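Local coordinates for ABC transporter periplasmic-binding protein YtfQ (PDB 6HB0) that probably binds a carbohydrate, apparently L-arabinofuranose, as the periplasmic solute-binding component of a mycobacterial ABC transporter, at residues Glu39-Ala44 / Pro269-Leu274; Gly187-Ser192 / Phe212-Asp217; Gly193-Met198 / Ala222-Glu227. All coordinates share one frame; numbering follows the deposited sequence.

Interaction 1 and the pair formed by interactions 2 and 3 lie on opposite sides of the chain's centre, in the two lobes expected of a periplasmic sugar-binding protein. Interaction 1 is a buried, apolar helix pair over the parallel sheet of one lobe. Interactions 2 and 3, whose centres are about 9 Å apart, both draw on helices 191-204 and 216-228 of the other lobe. Interaction 2 takes the starts of these helices, where the contact is partly buried, with a phenylalanine ring set against an asparagine amide beside a zinc site; interaction 3 takes their later turns, buried and apolar apart from a salt bridge at its margin. Arg191 and Glu224 join the two.

Interaction 1 (Glu39-Ala44 / Pro269-Leu274); sequences ESIKSA and PELMDL
Ala44 and Pro269 bring their CA atoms to 5.3 Å where helix segments 39-44 and 269-274 pass each other, with axes 9.3 Å apart at closest and N-to-C directions 48° from one another. No hydrogen bond crosses the interface, which is built from aliphatic carbons, with Met272 CG and CE also lying against the carbonyl oxygens of Ala44 and Ile41. The methyl of Ala44 points into the partner helix and rests beside the proline ring, CB lying 4.1 Å from Pro269 CD. Its other neighbour is Met272, whose CG packs 4.0 Å from Ala44 CB. The methionine leaves its backbone with CG anti to the carbonyl carbon (chi1 -58°) and then bends twice, which brings CE back to the preceding turn of helix 38-48. There Met272 CE lies 3.6 Å from Ile41 O and 4.0 Å from Ile41 CG2, and the two side chains cross at about a right angle. Leu271 adds a looser contact on the same flank, its CD2 being 4.5 Å from Ile41 CG2. Beneath the pair lies the parallel sheet: Ile41 reaches Leu52, Phe54 and Phe24, and Met272 reaches Leu22. Helix 38-48 is the connection of a beta-alpha-beta unit between parallel strands 21-26 and 51-56, as in the alpha/beta lobes of periplasmic binding proteins. Helix 269-279, entered after strand 259-263 of the other lobe, packs alongside it on one face of this sheet, with Leu274 extending the cover to strand 120-122.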
loop_
_atom_site.group_PDB
_atom_site.type_symbol
_atom_site.label_atom_id
_atom_site.label_comp_id
_atom_site.label_asym_id
_atom_site.label_seq_id
_atom_site.Cartn_x
_atom_site.Cartn_y
_atom_site.Cartn_z
ATOM N N GLU A 39 -14.153 7.386 1.833
ATOM C CA GLU A 39 -14.526 7.759 3.211
ATOM C C GLU A 39 -13.403 8.509 3.954
ATOM O O GLU A 39 -13.685 9.438 4.706
ATOM C CB GLU A 39 -15.095 6.563 4.027
ATOM C CG GLU A 39 -14.148 5.392 4.402
ATOM C CD GLU A 39 -14.113 4.241 3.348
ATOM O OE1 GLU A 39 -13.682 3.101 3.691
ATOM O OE2 GLU A 39 -14.544 4.472 2.170
ATOM N N SER A 40 -12.147 8.148 3.706
ATOM C CA SER A 40 -11.012 8.786 4.373
ATOM C C SER A 40 -10.789 10.202 3.906
ATOM O O SER A 40 -10.471 11.107 4.694
ATOM C CB SER A 40 -9.739 7.955 4.143
ATOM O OG SER A 40 -9.896 6.669 4.767
ATOM N N ILE A 41 -10.978 10.408 2.616
ATOM C CA ILE A 41 -10.789 11.700 2.028
ATOM C C ILE A 41 -11.970 12.603 2.425
ATOM O O ILE A 41 -11.777 13.750 2.842
ATOM C CB ILE A 41 -10.643 11.594 0.504
ATOM C CG1 ILE A 41 -9.326 10.901 0.168
ATOM C CG2 ILE A 41 -10.584 12.968 -0.103
ATOM C CD1 ILE A 41 -9.166 10.619 -1.309
ATOM N N LYS A 42 -13.184 12.077 2.324
ATOM C CA LYS A 42 -14.355 12.883 2.681
ATOM C C LYS A 42 -14.322 13.311 4.142
ATOM O O LYS A 42 -14.512 14.512 4.448
ATOM C CB LYS A 42 -15.619 12.112 2.345
ATOM C CG LYS A 42 -16.932 12.752 2.742
ATOM C CD LYS A 42 -18.101 11.945 2.165
ATOM C CE LYS A 42 -19.460 12.336 2.756
ATOM N NZ LYS A 42 -19.427 12.490 4.255
ATOM N N SER A 43 -14.074 12.351 5.031
ATOM C CA SER A 43 -13.991 12.660 6.483
ATOM C C SER A 43 -12.826 13.616 6.837
ATOM O O SER A 43 -12.973 14.522 7.647
ATOM C CB SER A 43 -13.880 11.385 7.299
ATOM O OG SER A 43 -12.682 10.715 7.026
ATOM N N ALA A 44 -11.681 13.441 6.203
ATOM C CA ALA A 44 -10.530 14.303 6.487
ATOM C C ALA A 44 -10.806 15.726 6.032
ATOM O O ALA A 44 -10.356 16.666 6.684
ATOM C CB ALA A 44 -9.260 13.778 5.813
ATOM N N PRO A 269 -5.554 13.305 6.189
ATOM C CA PRO A 269 -5.205 14.575 6.813
ATOM C C PRO A 269 -4.000 15.222 6.232
ATOM O O PRO A 269 -3.922 16.458 6.140
ATOM C CB PRO A 269 -4.953 14.186 8.271
ATOM C CG PRO A 269 -5.880 13.070 8.453
ATOM C CD PRO A 269 -5.736 12.259 7.201
ATOM N N GLU A 270 -3.053 14.415 5.794
ATOM C CA GLU A 270 -1.848 14.997 5.196
ATOM C C GLU A 270 -2.192 15.660 3.842
ATOM O O GLU A 270 -1.637 16.706 3.500
ATOM C CB GLU A 270 -0.686 13.997 5.139
ATOM C CG GLU A 270 -0.686 12.976 4.015
ATOM C CD GLU A 270 -1.730 11.852 4.201
ATOM O OE1 GLU A 270 -2.928 12.167 3.931
ATOM O OE2 GLU A 270 -1.393 10.664 4.578
ATOM N N LEU A 271 -3.106 15.080 3.079
ATOM C CA LEU A 271 -3.594 15.723 1.845
ATOM C C LEU A 271 -4.224 17.076 2.154
ATOM O O LEU A 271 -3.941 18.074 1.492
ATOM C CB LEU A 271 -4.614 14.806 1.158
ATOM C CG LEU A 271 -5.363 15.371 -0.023
ATOM C CD1 LEU A 271 -4.367 15.847 -1.068
ATOM C CD2 LEU A 271 -6.326 14.333 -0.584
ATOM N N MET A 272 -5.071 17.127 3.178
ATOM C CA MET A 272 -5.752 18.396 3.524
ATOM C C MET A 272 -4.716 19.427 3.977
ATOM O O MET A 272 -4.777 20.576 3.608
ATOM C CB MET A 272 -6.814 18.200 4.590
ATOM C CG MET A 272 -7.873 17.204 4.182
ATOM S SD MET A 272 -8.651 17.584 2.587
ATOM C CE MET A 272 -8.970 15.918 2.010
ATOM N N ASP A 273 -3.767 19.001 4.783
ATOM C CA ASP A 273 -2.697 19.880 5.220
ATOM C C ASP A 273 -1.829 20.395 4.063
ATOM O O ASP A 273 -1.516 21.585 3.975
ATOM C CB ASP A 273 -1.839 19.164 6.247
ATOM C CG ASP A 273 -0.699 20.024 6.695
ATOM O OD1 ASP A 273 -0.970 21.117 7.263
ATOM O OD2 ASP A 273 0.465 19.649 6.436
ATOM N N LEU A 274 -1.443 19.509 3.152
ATOM C CA LEU A 274 -0.751 19.911 1.953
ATOM C C LEU A 274 -1.571 20.823 1.056
ATOM O O LEU A 274 -1.032 21.745 0.461
ATOM C CB LEU A 274 -0.307 18.693 1.126
ATOM C CG LEU A 274 0.778 17.933 1.836
ATOM C CD1 LEU A 274 0.807 16.481 1.362
ATOM C CD2 LEU A 274 2.124 18.609 1.679
#

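Interaction 2 (Gly187-Ser192 / Phe212-Asp217); sequences GDFTRS and FAQNDD
Arg191 and Asp217, at the starts of two helices, approach to 4.5 Å between CA atoms, while Phe189 and Asn215 in the preceding loops stay 6.1 Å apart. Segment 187-192 makes a type I' turn from Gly187 to Thr190 before entering its helix, and 212-217 passes from a strand end through Asn215 into helix 216-228. Asn215 does double duty. As N-cap it offers OD1 to Met218 N, and its ND2 donates to Phe189 O at 3.0 Å, tilted 34° from the carbonyl plane. Both ends of the amide are therefore occupied, which fixes its rotation and ties the tight turn to the helix start. The phenyl ring of Phe189 crosses this amide at a slant, the planes 56° apart, with CD1 lying 3.5 Å from Asn215 CG. Gln214 O stands near the ring plane at the edge, 3.8 Å from Phe189 CE1. On the other flank, the backbones meet through a CA-H...O contact of 3.3 Å between Arg191 CA and Asp217 O, and Asp217 CB packs 3.7 Å from Phe189 O. Arg191 runs stretched from CG to NE and carries its guanidinium past Asp217, NH1 staying 5.3 Å from Asp217 OD1, while NH2 forms a salt bridge with Glu224. Asp216 and Asp217 bind a zinc ion in the crystal. The two loops leave the C-terminal ends of the parallel strands 179-186 and 210-213. Phe189 packs on Pro161 and Arg165 of helix 160-173 and meets the ring of Trp33, which follows strand 21-26 of the other lobe, consistent with the turn facing the cleft between the lobes.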
loop_
_atom_site.group_PDB
_atom_site.type_symbol
_atom_site.label_atom_id
_atom_site.label_comp_id
_atom_site.label_asym_id
_atom_site.label_seq_id
_atom_site.Cartn_x
_atom_site.Cartn_y
_atom_site.Cartn_z
ATOM N N GLY A 187 1.377 -16.358 -7.194
ATOM C CA GLY A 187 0.076 -16.853 -6.707
ATOM C C GLY A 187 -1.071 -15.854 -6.996
ATOM O O GLY A 187 -2.176 -15.980 -6.430
ATOM N N ASP A 188 -0.802 -14.850 -7.829
ATOM C CA ASP A 188 -1.808 -13.903 -8.330
ATOM C C ASP A 188 -2.583 -13.166 -7.244
ATOM O O ASP A 188 -3.719 -12.799 -7.434
ATOM C CB ASP A 188 -2.792 -14.678 -9.232
ATOM C CG ASP A 188 -2.294 -14.753 -10.682
ATOM O OD1 ASP A 188 -1.871 -13.691 -11.203
ATOM O OD2 ASP A 188 -2.356 -15.854 -11.305
ATOM N N PHE A 189 -1.958 -12.981 -6.078
ATOM C CA PHE A 189 -2.574 -12.280 -4.974
ATOM C C PHE A 189 -3.840 -12.920 -4.416
ATOM O O PHE A 189 -4.572 -12.258 -3.683
ATOM C CB PHE A 189 -2.869 -10.807 -5.364
ATOM C CG PHE A 189 -1.648 -9.920 -5.456
ATOM C CD1 PHE A 189 -0.682 -9.925 -4.455
ATOM C CD2 PHE A 189 -1.480 -9.052 -6.545
ATOM C CE1 PHE A 189 0.409 -9.085 -4.529
ATOM C CE2 PHE A 189 -0.373 -8.220 -6.622
ATOM C CZ PHE A 189 0.551 -8.208 -5.586
ATOM N N THR A 190 -4.093 -14.200 -4.675
ATOM C CA THR A 190 -5.310 -14.834 -4.176
ATOM C C THR A 190 -4.998 -15.978 -3.235
ATOM O O THR A 190 -3.895 -16.544 -3.261
ATOM C CB THR A 190 -6.194 -15.415 -5.298
ATOM O OG1 THR A 190 -5.577 -16.572 -5.836
ATOM C CG2 THR A 190 -6.438 -14.388 -6.388
ATOM N N ARG A 191 -5.975 -16.285 -2.391
ATOM C CA ARG A 191 -5.843 -17.340 -1.424
ATOM C C ARG A 191 -5.644 -18.686 -2.099
ATOM O O ARG A 191 -4.731 -19.461 -1.726
ATOM C CB ARG A 191 -7.084 -17.363 -0.533
ATOM C CG ARG A 191 -6.951 -18.331 0.630
ATOM C CD ARG A 191 -8.194 -18.307 1.479
ATOM N NE ARG A 191 -7.942 -18.873 2.804
ATOM C CZ ARG A 191 -8.010 -18.203 3.958
ATOM N NH1 ARG A 191 -8.309 -16.903 4.006
ATOM N NH2 ARG A 191 -7.774 -18.850 5.088
ATOM N N SER A 192 -6.437 -18.969 -3.125
ATOM C CA SER A 192 -6.332 -20.275 -3.759
ATOM C C SER A 192 -5.017 -20.343 -4.557
ATOM O O SER A 192 -4.416 -21.402 -4.630
ATOM C CB SER A 192 -7.554 -20.595 -4.622
ATOM O OG SER A 192 -7.549 -19.833 -5.804
ATOM N N PHE A 212 7.790 -15.894 2.099
ATOM C CA PHE A 212 7.471 -14.512 1.948
ATOM C C PHE A 212 6.280 -14.430 0.991
ATOM O O PHE A 212 6.360 -14.813 -0.170
ATOM C CB PHE A 212 8.635 -13.727 1.404
ATOM C CG PHE A 212 8.269 -12.331 0.982
ATOM C CD1 PHE A 212 7.534 -11.520 1.822
ATOM C CD2 PHE A 212 8.632 -11.836 -0.253
ATOM C CE1 PHE A 212 7.189 -10.223 1.454
ATOM C CE2 PHE A 212 8.295 -10.554 -0.618
ATOM C CZ PHE A 212 7.563 -9.747 0.236
ATOM N N ALA A 213 5.166 -13.987 1.529
ATOM C CA ALA A 213 3.906 -13.847 0.777
ATOM C C ALA A 213 3.702 -12.371 0.492
ATOM O O ALA A 213 3.621 -11.563 1.410
ATOM C CB ALA A 213 2.773 -14.358 1.602
ATOM N N GLN A 214 3.644 -12.016 -0.775
ATOM C CA GLN A 214 3.530 -10.624 -1.151
ATOM C C GLN A 214 2.149 -10.024 -0.874
ATOM O O GLN A 214 1.992 -8.836 -1.083
ATOM C CB GLN A 214 3.857 -10.429 -2.629
ATOM C CG GLN A 214 5.289 -10.588 -2.942
ATOM C CD GLN A 214 5.570 -10.315 -4.393
ATOM O OE1 GLN A 214 4.664 -9.950 -5.149
ATOM N NE2 GLN A 214 6.835 -10.510 -4.809
ATOM N N ASN A 215 1.175 -10.809 -0.430
ATOM C CA ASN A 215 -0.021 -10.262 0.209
ATOM C C ASN A 215 -0.592 -11.241 1.221
ATOM O O ASN A 215 -0.146 -12.393 1.316
ATOM C CB ASN A 215 -1.092 -9.753 -0.800
ATOM C CG ASN A 215 -1.976 -10.841 -1.340
ATOM O OD1 ASN A 215 -1.602 -12.026 -1.357
ATOM N ND2 ASN A 215 -3.166 -10.445 -1.813
ATOM N N ASP A 216 -1.593 -10.781 1.980
ATOM C CA ASP A 216 -2.181 -11.570 3.042
ATOM C C ASP A 216 -2.879 -12.808 2.491
ATOM O O ASP A 216 -2.731 -13.871 3.046
ATOM C CB ASP A 216 -3.152 -10.745 3.936
ATOM C CG ASP A 216 -4.433 -10.271 3.202
ATOM O OD1 ASP A 216 -4.371 -10.000 1.973
ATOM O OD2 ASP A 216 -5.494 -10.133 3.864
ATOM N N ASP A 217 -3.628 -12.675 1.409
ATOM C CA ASP A 217 -4.385 -13.827 0.890
ATOM C C ASP A 217 -3.505 -15.011 0.504
ATOM O O ASP A 217 -3.798 -16.125 0.855
ATOM C CB ASP A 217 -5.270 -13.426 -0.272
ATOM C CG ASP A 217 -6.357 -12.428 0.138
ATOM O OD1 ASP A 217 -6.970 -12.586 1.237
ATOM O OD2 ASP A 217 -6.561 -11.506 -0.650
HETATM O O HOH W 1 -8.168 -14.640 1.820
#

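Interaction 3 (Gly193-Met198 / Ala222-Glu227); sequences GGKQVM and AMEAIE
Lys195 and Ala222 approach to 4.5 Å between CA atoms, and the axes of segments 193-198 and 222-227 come within 7.6 Å at an angle of 40°, a close approach consistent with the small residues Gly194, Ala222 and Ala225 at the interface. The polar link across it is a salt bridge at one margin. Lys195 extends along its whole length to set NZ 3.3 Å from Glu224 OE1, a weak hydrogen bond, the two side chains meeting at about a right angle. The other oxygen, OE2, is taken by Arg191; the glutamate is thus held between two cations and probably stays ionised. Buried backbone acceptors are served inside the helices: Gly194 O takes Met198 N, and Ala222 O takes Ile226 N at 2.9 Å, with Met198 CG packed against the same carbonyl. Gly193 N is capped by OG1 of the N-cap residue Thr190. The remainder is apolar. Met198 CB points at the partner helix and lies 3.8 Å from Ala225 CB. From there a bend at chi2 (68°) runs CG along Ala222, 3.8 Å from Ala222 CB, and carries CE to 3.8 Å from Ile226 CG1. Helices 191-204 and 216-228 follow strands 179-186 and 210-213 in the chain and lie side by side on the sheet, where Val197 and Ala222 share Leu153 of strand 148-154 and Ile226 reaches Ile239 of strand 238-242.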
loop_
_atom_site.group_PDB
_atom_site.type_symbol
_atom_site.label_atom_id
_atom_site.label_comp_id
_atom_site.label_asym_id
_atom_site.label_seq_id
_atom_site.Cartn_x
_atom_site.Cartn_y
_atom_site.Cartn_z
ATOM N N GLY A 193 -4.576 -19.207 -5.111
ATOM C CA GLY A 193 -3.295 -19.127 -5.839
ATOM C C GLY A 193 -2.142 -19.392 -4.893
ATOM O O GLY A 193 -1.243 -20.182 -5.195
ATOM N N GLY A 194 -2.176 -18.747 -3.720
ATOM C CA GLY A 194 -1.131 -18.970 -2.711
ATOM C C GLY A 194 -1.099 -20.391 -2.196
ATOM O O GLY A 194 -0.043 -20.956 -1.984
ATOM N N LYS A 195 -2.243 -20.982 -1.978
ATOM C CA LYS A 195 -2.320 -22.372 -1.502
ATOM C C LYS A 195 -1.750 -23.364 -2.532
ATOM O O LYS A 195 -0.965 -24.236 -2.182
ATOM C CB LYS A 195 -3.762 -22.751 -1.179
ATOM C CG LYS A 195 -3.933 -24.141 -0.638
ATOM C CD LYS A 195 -5.371 -24.473 -0.349
ATOM C CE LYS A 195 -5.448 -25.773 0.420
ATOM N NZ LYS A 195 -6.812 -25.822 0.965
ATOM N N GLN A 196 -2.135 -23.174 -3.784
ATOM C CA GLN A 196 -1.695 -24.046 -4.897
ATOM C C GLN A 196 -0.179 -23.984 -5.105
ATOM O O GLN A 196 0.469 -25.006 -5.294
ATOM C CB GLN A 196 -2.426 -23.640 -6.151
ATOM C CG GLN A 196 -1.906 -24.232 -7.454
ATOM C CD GLN A 196 -2.867 -23.978 -8.598
ATOM O OE1 GLN A 196 -4.081 -24.031 -8.407
ATOM N NE2 GLN A 196 -2.336 -23.723 -9.783
ATOM N N VAL A 197 0.387 -22.776 -5.047
ATOM C CA VAL A 197 1.800 -22.607 -5.251
ATOM C C VAL A 197 2.582 -23.137 -4.060
ATOM O O VAL A 197 3.623 -23.737 -4.238
ATOM C CB VAL A 197 2.154 -21.138 -5.503
ATOM C CG1 VAL A 197 3.659 -20.956 -5.493
ATOM C CG2 VAL A 197 1.536 -20.718 -6.845
ATOM N N MET A 198 2.091 -22.893 -2.846
ATOM C CA MET A 198 2.751 -23.452 -1.690
ATOM C C MET A 198 2.756 -24.994 -1.739
ATOM O O MET A 198 3.731 -25.628 -1.298
ATOM C CB MET A 198 2.066 -22.982 -0.402
ATOM C CG MET A 198 2.865 -23.305 0.844
ATOM S SD MET A 198 4.366 -22.377 0.958
ATOM C CE MET A 198 5.345 -23.396 2.056
ATOM N N ALA A 222 -1.145 -20.301 1.793
ATOM C CA ALA A 222 0.095 -21.014 2.097
ATOM C C ALA A 222 0.021 -21.689 3.439
ATOM O O ALA A 222 0.394 -22.819 3.571
ATOM C CB ALA A 222 1.277 -20.056 2.055
ATOM N N MET A 223 -0.483 -20.968 4.421
ATOM C CA MET A 223 -0.718 -21.478 5.759
ATOM C C MET A 223 -1.597 -22.744 5.717
ATOM O O MET A 223 -1.305 -23.735 6.369
ATOM C CB MET A 223 -1.383 -20.339 6.554
ATOM C CG MET A 223 -1.855 -20.609 7.944
ATOM S SD MET A 223 -2.894 -19.229 8.531
ATOM C CE MET A 223 -4.531 -19.837 8.111
ATOM N N GLU A 224 -2.656 -22.741 4.919
ATOM C CA GLU A 224 -3.485 -23.941 4.768
ATOM C C GLU A 224 -2.770 -25.071 4.090
ATOM O O GLU A 224 -3.010 -26.217 4.430
ATOM C CB GLU A 224 -4.736 -23.629 3.978
ATOM C CG GLU A 224 -5.731 -22.766 4.709
ATOM C CD GLU A 224 -6.963 -22.433 3.857
ATOM O OE1 GLU A 224 -7.209 -23.116 2.824
ATOM O OE2 GLU A 224 -7.684 -21.477 4.232
ATOM N N ALA A 225 -1.897 -24.775 3.117
ATOM C CA ALA A 225 -1.142 -25.835 2.445
ATOM C C ALA A 225 -0.152 -26.459 3.410
ATOM O O ALA A 225 0.064 -27.675 3.400
ATOM C CB ALA A 225 -0.413 -25.310 1.223
ATOM N N ILE A 226 0.444 -25.616 4.230
ATOM C CA ILE A 226 1.415 -26.062 5.203
ATOM C C ILE A 226 0.740 -26.972 6.209
ATOM O O ILE A 226 1.281 -28.038 6.537
ATOM C CB ILE A 226 2.108 -24.853 5.898
ATOM C CG1 ILE A 226 2.972 -24.146 4.884
ATOM C CG2 ILE A 226 3.061 -25.319 7.008
ATOM C CD1 ILE A 226 3.432 -22.783 5.286
ATOM N N GLU A 227 -0.434 -26.576 6.687
ATOM C CA GLU A 227 -1.227 -27.396 7.572
ATOM C C GLU A 227 -1.626 -28.728 6.910
ATOM O O GLU A 227 -1.514 -29.781 7.523
ATOM C CB GLU A 227 -2.467 -26.632 8.065
ATOM C CG GLU A 227 -2.130 -25.628 9.151
ATOM C CD GLU A 227 -3.256 -24.660 9.564
ATOM O OE1 GLU A 227 -4.173 -24.320 8.785
ATOM O OE2 GLU A 227 -3.167 -24.170 10.694
#